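Local coordinates for ABC transporter sugar binding protein (Xanthomonas axonopodis pv. citri, PDB 3UOR), which probably binds maltose or related sugars in the periplasm and hands them to an ABC transporter of the bacterial inner membrane, at residues 63-67 / 68-72; 87-90 / 91-95; 96-100 / 101-105. All coordinates share one frame; numbering follows the deposited sequence.

Contact 1 of 3, residues 63-67 / 68-72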
ATOM      1  N   GLN A  63      -3.184 -22.469   4.633  1.00 59.79           N
ATOM      2  CA  GLN A  63      -2.724 -22.793   3.289  1.00 62.76           C
ATOM      3  C   GLN A  63      -2.011 -21.587   2.715  1.00 64.80           C
ATOM      4  O   GLN A  63      -2.530 -20.465   2.761  1.00 56.56           O
ATOM      5  CB  GLN A  63      -3.900 -23.165   2.382  1.00 69.08           C
ATOM      6  CG  GLN A  63      -4.389 -24.596   2.522  1.00 84.57           C
ATOM      7  CD  GLN A  63      -3.512 -25.577   1.767  1.00 97.43           C
ATOM      8  OE1 GLN A  63      -2.641 -26.227   2.349  1.00101.62           O
ATOM      9  NE2 GLN A  63      -3.732 -25.680   0.457  1.00 98.73           N
ATOM     10  N   ASN A  64      -0.819 -21.825   2.177  1.00 70.85           N
ATOM     11  CA  ASN A  64      -0.028 -20.777   1.543  1.00 64.78           C
ATOM     12  C   ASN A  64      -0.270 -20.774   0.049  1.00 64.30           C
ATOM     13  O   ASN A  64       0.183 -21.665  -0.666  1.00 68.72           O
ATOM     14  CB  ASN A  64       1.464 -20.979   1.831  1.00 62.42           C
ATOM     15  CG  ASN A  64       2.343 -19.911   1.188  1.00 62.72           C
ATOM     16  OD1 ASN A  64       1.949 -19.246   0.229  1.00 69.64           O
ATOM     17  ND2 ASN A  64       3.545 -19.752   1.717  1.00 60.99           N
ATOM     18  N   ILE A  65      -0.995 -19.769  -0.419  1.00 62.23           N
ATOM     19  CA  ILE A  65      -1.276 -19.625  -1.838  1.00 61.76           C
ATOM     20  C   ILE A  65      -0.418 -18.522  -2.409  1.00 59.51           C
ATOM     21  O   ILE A  65      -0.338 -17.448  -1.834  1.00 63.99           O
ATOM     22  CB  ILE A  65      -2.733 -19.269  -2.059  1.00 55.41           C
ATOM     23  CG1 ILE A  65      -3.603 -20.238  -1.269  1.00 56.35           C
ATOM     24  CG2 ILE A  65      -3.059 -19.290  -3.541  1.00 59.61           C
ATOM     25  CD1 ILE A  65      -5.040 -20.011  -1.451  1.00 64.74           C
ATOM     26  N   PRO A  66       0.246 -18.789  -3.541  1.00 67.23           N
ATOM     27  CA  PRO A  66       1.059 -17.759  -4.193  1.00 66.66           C
ATOM     28  C   PRO A  66       0.165 -16.646  -4.720  1.00 60.66           C
ATOM     29  O   PRO A  66      -0.884 -16.920  -5.299  1.00 69.75           O
ATOM     30  CB  PRO A  66       1.712 -18.516  -5.351  1.00 71.01           C
ATOM     31  CG  PRO A  66       1.667 -19.958  -4.940  1.00 69.31           C
ATOM     32  CD  PRO A  66       0.377 -20.097  -4.203  1.00 68.82           C
ATOM     33  N   MET A  67       0.568 -15.403  -4.511  1.00 57.66           N
ATOM     34  CA  MET A  67      -0.270 -14.272  -4.881  1.00 61.71           C
ATOM     35  C   MET A  67      -0.665 -14.311  -6.362  1.00 71.85           C
ATOM     36  O   MET A  67      -1.814 -14.033  -6.721  1.00 72.43           O
ATOM     37  CB  MET A  67       0.436 -12.961  -4.545  1.00 57.73           C
ATOM     38  CG  MET A  67      -0.482 -11.747  -4.483  1.00 61.97           C
ATOM     39  SD  MET A  67      -1.165 -11.457  -2.844  1.00114.67           S
ATOM     40  CE  MET A  67      -2.751 -12.267  -2.978  1.00 96.02           C
ATOM     41  N   THR A  68       0.285 -14.668  -7.218  1.00 76.45           N
ATOM     42  CA  THR A  68       0.045 -14.675  -8.656  1.00 78.27           C
ATOM     43  C   THR A  68      -1.053 -15.654  -9.068  1.00 80.58           C
ATOM     44  O   THR A  68      -1.579 -15.565 -10.177  1.00 92.72           O
ATOM     45  CB  THR A  68       1.333 -14.992  -9.438  1.00 78.21           C
ATOM     46  OG1 THR A  68       1.845 -16.265  -9.020  1.00 82.25           O
ATOM     47  CG2 THR A  68       2.374 -13.921  -9.181  1.00 70.45           C
ATOM     48  N   ALA A  69      -1.393 -16.583  -8.180  1.00 73.29           N
ATOM     49  CA  ALA A  69      -2.425 -17.581  -8.457  1.00 69.39           C
ATOM     50  C   ALA A  69      -3.626 -17.424  -7.539  1.00 71.74           C
ATOM     51  O   ALA A  69      -4.628 -18.125  -7.682  1.00 77.36           O
ATOM     52  CB  ALA A  69      -1.853 -18.965  -8.308  1.00 69.87           C
ATOM     53  N   ALA A  70      -3.521 -16.506  -6.589  1.00 69.44           N
ATOM     54  CA  ALA A  70      -4.526 -16.372  -5.550  1.00 65.24           C
ATOM     55  C   ALA A  70      -5.872 -15.920  -6.098  1.00 62.98           C
ATOM     56  O   ALA A  70      -6.911 -16.463  -5.724  1.00 57.00           O
ATOM     57  CB  ALA A  70      -4.047 -15.418  -4.493  1.00 65.44           C
ATOM     58  N   HIS A  71      -5.857 -14.927  -6.979  1.00 63.53           N
ATOM     59  CA  HIS A  71      -7.101 -14.398  -7.525  1.00 71.40           C
ATOM     60  C   HIS A  71      -7.883 -15.424  -8.351  1.00 76.55           C
ATOM     61  O   HIS A  71      -9.110 -15.443  -8.322  1.00 75.19           O
ATOM     62  CB  HIS A  71      -6.853 -13.144  -8.358  1.00 76.42           C
ATOM     63  CG  HIS A  71      -8.092 -12.348  -8.610  1.00 80.92           C
ATOM     64  ND1 HIS A  71      -9.011 -12.689  -9.580  1.00 86.30           N
ATOM     65  CD2 HIS A  71      -8.579 -11.240  -8.001  1.00 75.38           C
ATOM     66  CE1 HIS A  71     -10.006 -11.818  -9.564  1.00 84.97           C
ATOM     67  NE2 HIS A  71      -9.767 -10.930  -8.616  1.00 78.45           N
ATOM     68  N   GLU A  72      -7.173 -16.269  -9.090  1.00 81.14           N
ATOM     69  CA  GLU A  72      -7.824 -17.335  -9.842  1.00 83.21           C
ATOM     70  C   GLU A  72      -8.319 -18.421  -8.912  1.00 75.27           C
ATOM     71  O   GLU A  72      -9.447 -18.897  -9.045  1.00 77.27           O
ATOM     72  CB  GLU A  72      -6.870 -17.964 -10.851  1.00 96.64           C
ATOM     73  CG  GLU A  72      -6.818 -17.270 -12.190  1.00111.52           C
ATOM     74  CD  GLU A  72      -6.025 -18.066 -13.210  1.00122.39           C
ATOM     75  OE1 GLU A  72      -6.309 -19.275 -13.368  1.00123.40           O
ATOM     76  OE2 GLU A  72      -5.119 -17.482 -13.846  1.00127.78           O
TER

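Contact 2 of 3, residues 87-90 / 91-95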
ATOM      1  N   CYS A  87      -9.708 -15.681   5.069  1.00 49.51           N
ATOM      2  CA  CYS A  87      -8.841 -15.436   3.931  1.00 43.18           C
ATOM      3  C   CYS A  87      -8.185 -14.065   3.999  1.00 39.01           C
ATOM      4  O   CYS A  87      -8.831 -13.057   4.320  1.00 36.40           O
ATOM      5  CB  CYS A  87      -9.633 -15.570   2.630  1.00 46.71           C
ATOM      6  SG  CYS A  87      -8.619 -15.556   1.135  1.00 46.12           S
ATOM      7  N   GLN A  88      -6.897 -14.038   3.683  1.00 38.74           N
ATOM      8  CA  GLN A  88      -6.168 -12.795   3.486  1.00 37.46           C
ATOM      9  C   GLN A  88      -6.529 -12.247   2.103  1.00 43.23           C
ATOM     10  O   GLN A  88      -6.418 -12.960   1.100  1.00 40.22           O
ATOM     11  CB  GLN A  88      -4.664 -13.068   3.539  1.00 39.42           C
ATOM     12  CG  GLN A  88      -3.826 -11.884   3.124  1.00 30.50           C
ATOM     13  CD  GLN A  88      -2.366 -12.221   2.935  1.00 38.23           C
ATOM     14  OE1 GLN A  88      -1.943 -13.357   3.139  1.00 42.06           O
ATOM     15  NE2 GLN A  88      -1.578 -11.220   2.538  1.00 36.17           N
ATOM     16  N   LEU A  89      -6.971 -10.996   2.045  1.00 35.47           N
ATOM     17  CA  LEU A  89      -7.345 -10.376   0.771  1.00 38.98           C
ATOM     18  C   LEU A  89      -6.627  -9.050   0.613  1.00 34.41           C
ATOM     19  O   LEU A  89      -6.760  -8.159   1.460  1.00 32.40           O
ATOM     20  CB  LEU A  89      -8.857 -10.127   0.712  1.00 37.84           C
ATOM     21  CG  LEU A  89      -9.648 -10.662  -0.477  1.00 46.96           C
ATOM     22  CD1 LEU A  89      -9.347 -12.124  -0.711  1.00 56.83           C
ATOM     23  CD2 LEU A  89     -11.121 -10.464  -0.247  1.00 40.82           C
ATOM     24  N   GLY A  90      -5.856  -8.911  -0.457  1.00 33.80           N
ATOM     25  CA  GLY A  90      -5.319  -7.602  -0.809  1.00 30.56           C
ATOM     26  C   GLY A  90      -6.470  -6.617  -0.786  1.00 38.65           C
ATOM     27  O   GLY A  90      -7.569  -6.905  -1.282  1.00 39.23           O
ATOM     28  N   ASN A  91      -6.263  -5.453  -0.201  1.00 36.03           N
ATOM     29  CA  ASN A  91      -7.437  -4.629   0.035  1.00 42.11           C
ATOM     30  C   ASN A  91      -8.056  -3.963  -1.205  1.00 38.26           C
ATOM     31  O   ASN A  91      -9.122  -3.377  -1.109  1.00 41.24           O
ATOM     32  CB  ASN A  91      -7.250  -3.684   1.231  1.00 46.68           C
ATOM     33  CG  ASN A  91      -6.113  -2.755   1.045  1.00 54.04           C
ATOM     34  OD1 ASN A  91      -5.666  -2.559  -0.080  1.00 63.26           O
ATOM     35  ND2 ASN A  91      -5.614  -2.170   2.144  1.00 43.54           N
ATOM     36  N   THR A  92      -7.416  -4.068  -2.369  1.00 39.36           N
ATOM     37  CA  THR A  92      -8.044  -3.566  -3.592  1.00 46.69           C
ATOM     38  C   THR A  92      -8.917  -4.657  -4.226  1.00 45.11           C
ATOM     39  O   THR A  92      -9.686  -4.394  -5.146  1.00 46.05           O
ATOM     40  CB  THR A  92      -7.027  -3.007  -4.630  1.00 50.47           C
ATOM     41  OG1 THR A  92      -6.044  -3.991  -4.916  1.00 48.23           O
ATOM     42  CG2 THR A  92      -6.332  -1.768  -4.099  1.00 55.91           C
ATOM     43  N   TRP A  93      -8.798  -5.875  -3.709  1.00 39.33           N
ATOM     44  CA  TRP A  93      -9.641  -6.988  -4.126  1.00 36.75           C
ATOM     45  C   TRP A  93     -11.007  -6.990  -3.445  1.00 40.80           C
ATOM     46  O   TRP A  93     -11.926  -7.629  -3.926  1.00 44.55           O
ATOM     47  CB  TRP A  93      -8.952  -8.322  -3.839  1.00 39.10           C
ATOM     48  CG  TRP A  93      -7.735  -8.550  -4.649  1.00 47.03           C
ATOM     49  CD1 TRP A  93      -7.146  -7.667  -5.504  1.00 53.78           C
ATOM     50  CD2 TRP A  93      -6.943  -9.741  -4.693  1.00 50.36           C
ATOM     51  NE1 TRP A  93      -6.035  -8.233  -6.074  1.00 52.62           N
ATOM     52  CE2 TRP A  93      -5.891  -9.507  -5.595  1.00 54.72           C
ATOM     53  CE3 TRP A  93      -7.024 -10.979  -4.060  1.00 58.50           C
ATOM     54  CZ2 TRP A  93      -4.930 -10.463  -5.876  1.00 58.30           C
ATOM     55  CZ3 TRP A  93      -6.072 -11.923  -4.338  1.00 63.67           C
ATOM     56  CH2 TRP A  93      -5.040 -11.665  -5.242  1.00 66.58           C
ATOM     57  N   LEU A  94     -11.140  -6.302  -2.316  1.00 43.48           N
ATOM     58  CA  LEU A  94     -12.401  -6.322  -1.557  1.00 34.84           C
ATOM     59  C   LEU A  94     -13.636  -5.956  -2.382  1.00 43.53           C
ATOM     60  O   LEU A  94     -14.643  -6.658  -2.312  1.00 47.72           O
ATOM     61  CB  LEU A  94     -12.323  -5.390  -0.349  1.00 42.07           C
ATOM     62  CG  LEU A  94     -12.308  -5.996   1.045  1.00 49.41           C
ATOM     63  CD1 LEU A  94     -11.246  -7.065   1.139  1.00 45.47           C
ATOM     64  CD2 LEU A  94     -12.055  -4.902   2.052  1.00 56.67           C
ATOM     65  N   PRO A  95     -13.579  -4.840  -3.141  1.00 35.61           N
ATOM     66  CA  PRO A  95     -14.790  -4.410  -3.846  1.00 40.39           C
ATOM     67  C   PRO A  95     -15.311  -5.500  -4.765  1.00 43.86           C
ATOM     68  O   PRO A  95     -16.514  -5.693  -4.867  1.00 56.17           O
ATOM     69  CB  PRO A  95     -14.309  -3.210  -4.655  1.00 43.47           C
ATOM     70  CG  PRO A  95     -13.218  -2.643  -3.842  1.00 37.28           C
ATOM     71  CD  PRO A  95     -12.496  -3.852  -3.293  1.00 36.94           C
TER

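Contact 3 of 3, residues 96-100 / 101-105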
ATOM      1  N   GLU A  96     -14.411  -6.229  -5.405  1.00 49.02           N
ATOM      2  CA  GLU A  96     -14.822  -7.313  -6.276  1.00 51.44           C
ATOM      3  C   GLU A  96     -15.501  -8.442  -5.512  1.00 49.36           C
ATOM      4  O   GLU A  96     -16.605  -8.859  -5.871  1.00 52.53           O
ATOM      5  CB  GLU A  96     -13.644  -7.861  -7.081  1.00 51.66           C
ATOM      6  CG  GLU A  96     -14.059  -9.018  -7.993  1.00 64.49           C
ATOM      7  CD  GLU A  96     -12.967  -9.429  -8.960  1.00 71.71           C
ATOM      8  OE1 GLU A  96     -11.880  -8.808  -8.933  1.00 76.68           O
ATOM      9  OE2 GLU A  96     -13.197 -10.369  -9.751  1.00 74.17           O
ATOM     10  N   PHE A  97     -14.853  -8.953  -4.467  1.00 43.88           N
ATOM     11  CA  PHE A  97     -15.461 -10.048  -3.720  1.00 38.01           C
ATOM     12  C   PHE A  97     -16.713  -9.612  -2.957  1.00 44.01           C
ATOM     13  O   PHE A  97     -17.617 -10.415  -2.731  1.00 47.85           O
ATOM     14  CB  PHE A  97     -14.429 -10.766  -2.851  1.00 39.89           C
ATOM     15  CG  PHE A  97     -13.440 -11.550  -3.663  1.00 45.22           C
ATOM     16  CD1 PHE A  97     -13.656 -12.893  -3.940  1.00 47.90           C
ATOM     17  CD2 PHE A  97     -12.326 -10.934  -4.202  1.00 38.79           C
ATOM     18  CE1 PHE A  97     -12.757 -13.618  -4.726  1.00 48.77           C
ATOM     19  CE2 PHE A  97     -11.415 -11.653  -4.995  1.00 45.42           C
ATOM     20  CZ  PHE A  97     -11.635 -12.991  -5.257  1.00 45.13           C
ATOM     21  N   ALA A  98     -16.782  -8.333  -2.599  1.00 43.22           N
ATOM     22  CA  ALA A  98     -17.976  -7.798  -1.951  1.00 45.22           C
ATOM     23  C   ALA A  98     -19.140  -7.738  -2.938  1.00 54.55           C
ATOM     24  O   ALA A  98     -20.246  -8.198  -2.647  1.00 55.22           O
ATOM     25  CB  ALA A  98     -17.705  -6.423  -1.370  1.00 42.48           C
ATOM     26  N   LEU A  99     -18.889  -7.179  -4.115  1.00 54.75           N
ATOM     27  CA  LEU A  99     -19.942  -7.056  -5.114  1.00 63.77           C
ATOM     28  C   LEU A  99     -20.307  -8.407  -5.751  1.00 64.75           C
ATOM     29  O   LEU A  99     -21.369  -8.553  -6.350  1.00 72.59           O
ATOM     30  CB  LEU A  99     -19.595  -5.968  -6.139  1.00 70.41           C
ATOM     31  CG  LEU A  99     -19.307  -4.634  -5.417  1.00 74.91           C
ATOM     32  CD1 LEU A  99     -18.971  -3.510  -6.382  1.00 75.07           C
ATOM     33  CD2 LEU A  99     -20.464  -4.214  -4.504  1.00 74.03           C
ATOM     34  N   LEU A 100     -19.442  -9.401  -5.586  1.00 54.41           N
ATOM     35  CA  LEU A 100     -19.799 -10.778  -5.916  1.00 54.21           C
ATOM     36  C   LEU A 100     -20.603 -11.416  -4.773  1.00 63.35           C
ATOM     37  O   LEU A 100     -20.933 -12.602  -4.822  1.00 60.39           O
ATOM     38  CB  LEU A 100     -18.535 -11.597  -6.134  1.00 59.64           C
ATOM     39  CG  LEU A 100     -18.315 -12.207  -7.506  1.00 67.39           C
ATOM     40  CD1 LEU A 100     -18.696 -11.204  -8.562  1.00 69.50           C
ATOM     41  CD2 LEU A 100     -16.866 -12.630  -7.645  1.00 67.21           C
ATOM     42  N   ASP A 101     -20.882 -10.637  -3.728  1.00 62.24           N
ATOM     43  CA  ASP A 101     -21.613 -11.127  -2.554  1.00 60.60           C
ATOM     44  C   ASP A 101     -21.007 -12.393  -1.917  1.00 56.44           C
ATOM     45  O   ASP A 101     -21.729 -13.288  -1.485  1.00 58.75           O
ATOM     46  CB  ASP A 101     -23.101 -11.343  -2.889  1.00 63.90           C
ATOM     47  CG  ASP A 101     -23.959 -11.588  -1.648  1.00 72.15           C
ATOM     48  OD1 ASP A 101     -23.702 -10.953  -0.598  1.00 67.16           O
ATOM     49  OD2 ASP A 101     -24.899 -12.415  -1.724  1.00 78.13           O
ATOM     50  N   THR A 102     -19.684 -12.461  -1.825  1.00 55.93           N
ATOM     51  CA  THR A 102     -19.045 -13.606  -1.181  1.00 53.75           C
ATOM     52  C   THR A 102     -18.596 -13.293   0.243  1.00 50.17           C
ATOM     53  O   THR A 102     -18.118 -14.175   0.969  1.00 47.40           O
ATOM     54  CB  THR A 102     -17.790 -14.043  -1.944  1.00 59.38           C
ATOM     55  OG1 THR A 102     -16.813 -12.983  -1.905  1.00 54.82           O
ATOM     56  CG2 THR A 102     -18.136 -14.386  -3.389  1.00 57.21           C
ATOM     57  N   LEU A 103     -18.705 -12.037   0.644  1.00 45.49           N
ATOM     58  CA  LEU A 103     -18.032 -11.635   1.873  1.00 41.34           C
ATOM     59  C   LEU A 103     -19.026 -11.394   2.999  1.00 47.74           C
ATOM     60  O   LEU A 103     -20.044 -10.717   2.812  1.00 45.97           O
ATOM     61  CB  LEU A 103     -17.196 -10.373   1.655  1.00 38.57           C
ATOM     62  CG  LEU A 103     -16.028 -10.432   0.675  1.00 40.96           C
ATOM     63  CD1 LEU A 103     -15.326  -9.085   0.627  1.00 35.38           C
ATOM     64  CD2 LEU A 103     -15.050 -11.531   1.057  1.00 40.52           C
ATOM     65  N   GLU A 104     -18.713 -11.932   4.170  1.00 42.15           N
ATOM     66  CA  GLU A 104     -19.550 -11.743   5.340  1.00 42.49           C
ATOM     67  C   GLU A 104     -19.421 -10.317   5.851  1.00 45.80           C
ATOM     68  O   GLU A 104     -18.306  -9.852   6.094  1.00 44.53           O
ATOM     69  CB  GLU A 104     -19.107 -12.710   6.434  1.00 43.70           C
ATOM     70  CG  GLU A 104     -19.845 -12.530   7.743  1.00 45.01           C
ATOM     71  CD  GLU A 104     -21.217 -13.190   7.730  1.00 50.20           C
ATOM     72  OE1 GLU A 104     -21.550 -13.884   6.744  1.00 48.61           O
ATOM     73  OE2 GLU A 104     -21.950 -13.017   8.717  1.00 54.08           O
ATOM     74  N   PRO A 105     -20.553  -9.615   6.032  1.00 40.82           N
ATOM     75  CA  PRO A 105     -20.488  -8.281   6.645  1.00 43.04           C
ATOM     76  C   PRO A 105     -19.837  -8.373   8.020  1.00 50.76           C
ATOM     77  O   PRO A 105     -20.199  -9.243   8.806  1.00 52.03           O
ATOM     78  CB  PRO A 105     -21.958  -7.885   6.792  1.00 37.12           C
ATOM     79  CG  PRO A 105     -22.680  -8.726   5.737  1.00 41.62           C
ATOM     80  CD  PRO A 105     -21.933 -10.024   5.718  1.00 38.99           C
TER
HETATM   81  O   HOH W   1     -20.127  -9.769  -0.048  1.00 45.82           O

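Contact 1 of 3, residues 63-67 / 68-72
From Pro66 to Ala70 the chain bends out of the end of strand 58-64 into the first turn of helix 67-79, and two backbone bonds close the bend: Ala69 N donates to Pro66 O at 2.9 Å and Ala70 N to Met67 O at 3.0 Å. Both run from residue i+3 back to i, and both donors stand well above the plane of the carbonyl they address, 70° out of it in the case of Met67. Ala70 is the side chain that two apolar groups meet, its CB facing back toward the incoming chain. The branch methyl CG2 of Ile65 lies 4.1 Å from Ala70 CB; CG2 is anti to the backbone N, with CG1 beside that N, and this turns the methyl toward Ala70. Met67 sends its CG anti to its own N (chi1 -162°), and two further bends at chi2 and chi3 fold the thioether back until CE is 3.7 Å from Ala70 CB. Trp35 meets Ile65, while Met37 and Trp93 touch both Met67 and Ala70, which places this patch at the strand-to-helix corner. Chemically the contact divides in two: amide-to-carbonyl bonds wind the opening turn, while three methyls make the apolar part, Ile65 CG2 joining the incoming chain to the turn and Met67 CE packing on Ala70 within it.

Contact 2 of 3, residues 87-90 / 91-95
Leu89 meets both Trp93 and Leu94 as strand 86-90 runs out into the turn that leads to helix 94-99. Ahead of it in the strand, Cys87 and Gln88 belong to the sheet: their backbones pair with Val306 and Trp35, and the Gln88 amide reaches Met37 N and Ser303 OG. Leu89 lies at a slant across both side chains. CD2 comes to 3.7 Å from CD1 of Leu94, which also approaches Leu89 CB at 3.9 Å, while CG lies 4.2 Å from the CB methylene of Trp93. CD1 of Leu89 is at the edge of the indole, near its plane, so the ring is met at its rim from this side. Gly90 then supplies the polar link. Its O accepts from Trp93 N at 2.9 Å with an N-H...O angle of 149°, the donor lying 48° above the carbonyl plane, and the CB of Trp93 follows to 3.2 Å from the same oxygen. With CG beside its own N (chi1 -66°), Trp93 turns the indole back over the strand end; Gly90 N sits 4.1 Å above one ring face, offset toward the rim. Farther out, the indole meets His71 edge-to-face. Asn91, just past the strand, ties the turn to the segment before strand 303-307, through ND2 to Ala300 O. A strand, parallel to 30-36 and antiparallel to 303-307, giving way to a helix through one tight turn is the beta-to-alpha unit of the alpha/beta lobes of periplasmic binding proteins.

Contact 3 of 3, residues 96-100 / 101-105
A Schellman motif ends helix 94-99: Phe97 O receives Thr102 N at 3.0 Å, and Ala98 O receives Asp101 N at 2.7 Å. Asp101 makes the reversal with a positive phi of 54°. The bond spanning the longer loop is nearly straight, Thr102 N lying almost in line with the Phe97 carbonyl at a C=O...N angle of 173°; Asp101 N instead comes to Ala98 O from above the carbonyl plane. Phe97 O has a second donor in the hydroxyl of Thr102, OG1 at 2.8 Å and above the plane of the Phe97 carbonyl, so one residue grips the oxygen with both its amide and its side chain. OG1 is carried there by a chi1 of 64°, which sets it between the backbone N and the carbonyl carbon. It also lies in the plane of the Phe97 ring, at its edge, and 3.4 Å from Phe97 CB. Leu103 then folds back against the last turn of the helix: its CG is 3.9 Å from Phe97 CB, and CD1 reaches 4.1 Å from Ala98 CB. A water joins the two sides, donating to Ala98 O and accepting from Leu103 N, which gives that carbonyl a second partner. Outside the turn, the carboxylate of Asp101 forms a salt bridge with Lys309, and Leu103 packs on Phe308, Val306 and Tyr136. The combination of a nested 6→1 and 5→2 pair of backbone bonds, a residue in the left-handed helical conformation and an apolar contact between helix and departing chain is characteristic of the Schellman C-terminal cap.

Along the chain the contacts come in series: contact 1 leads from strand 58-64 into helix 67-79, contact 2 from strand 86-90 into helix 94-99, and contact 3 closes that second helix. Centres of contacts 1 and 2 lie about 12 Å apart, those of 2 and 3 about 10 Å, and those of 1 and 3 about 18 Å. Strands 58-64 and 86-90 flank strand 30-36 in parallel within one sheet. Trp93 CH2 meets Met67 CE and so joins contacts 1 and 2, and His71 reaches Glu96 of contact 3. Contacts 1 and 2 open successive beta-alpha units in one lobe of this probable sugar-binding protein, and contact 3 ends the second.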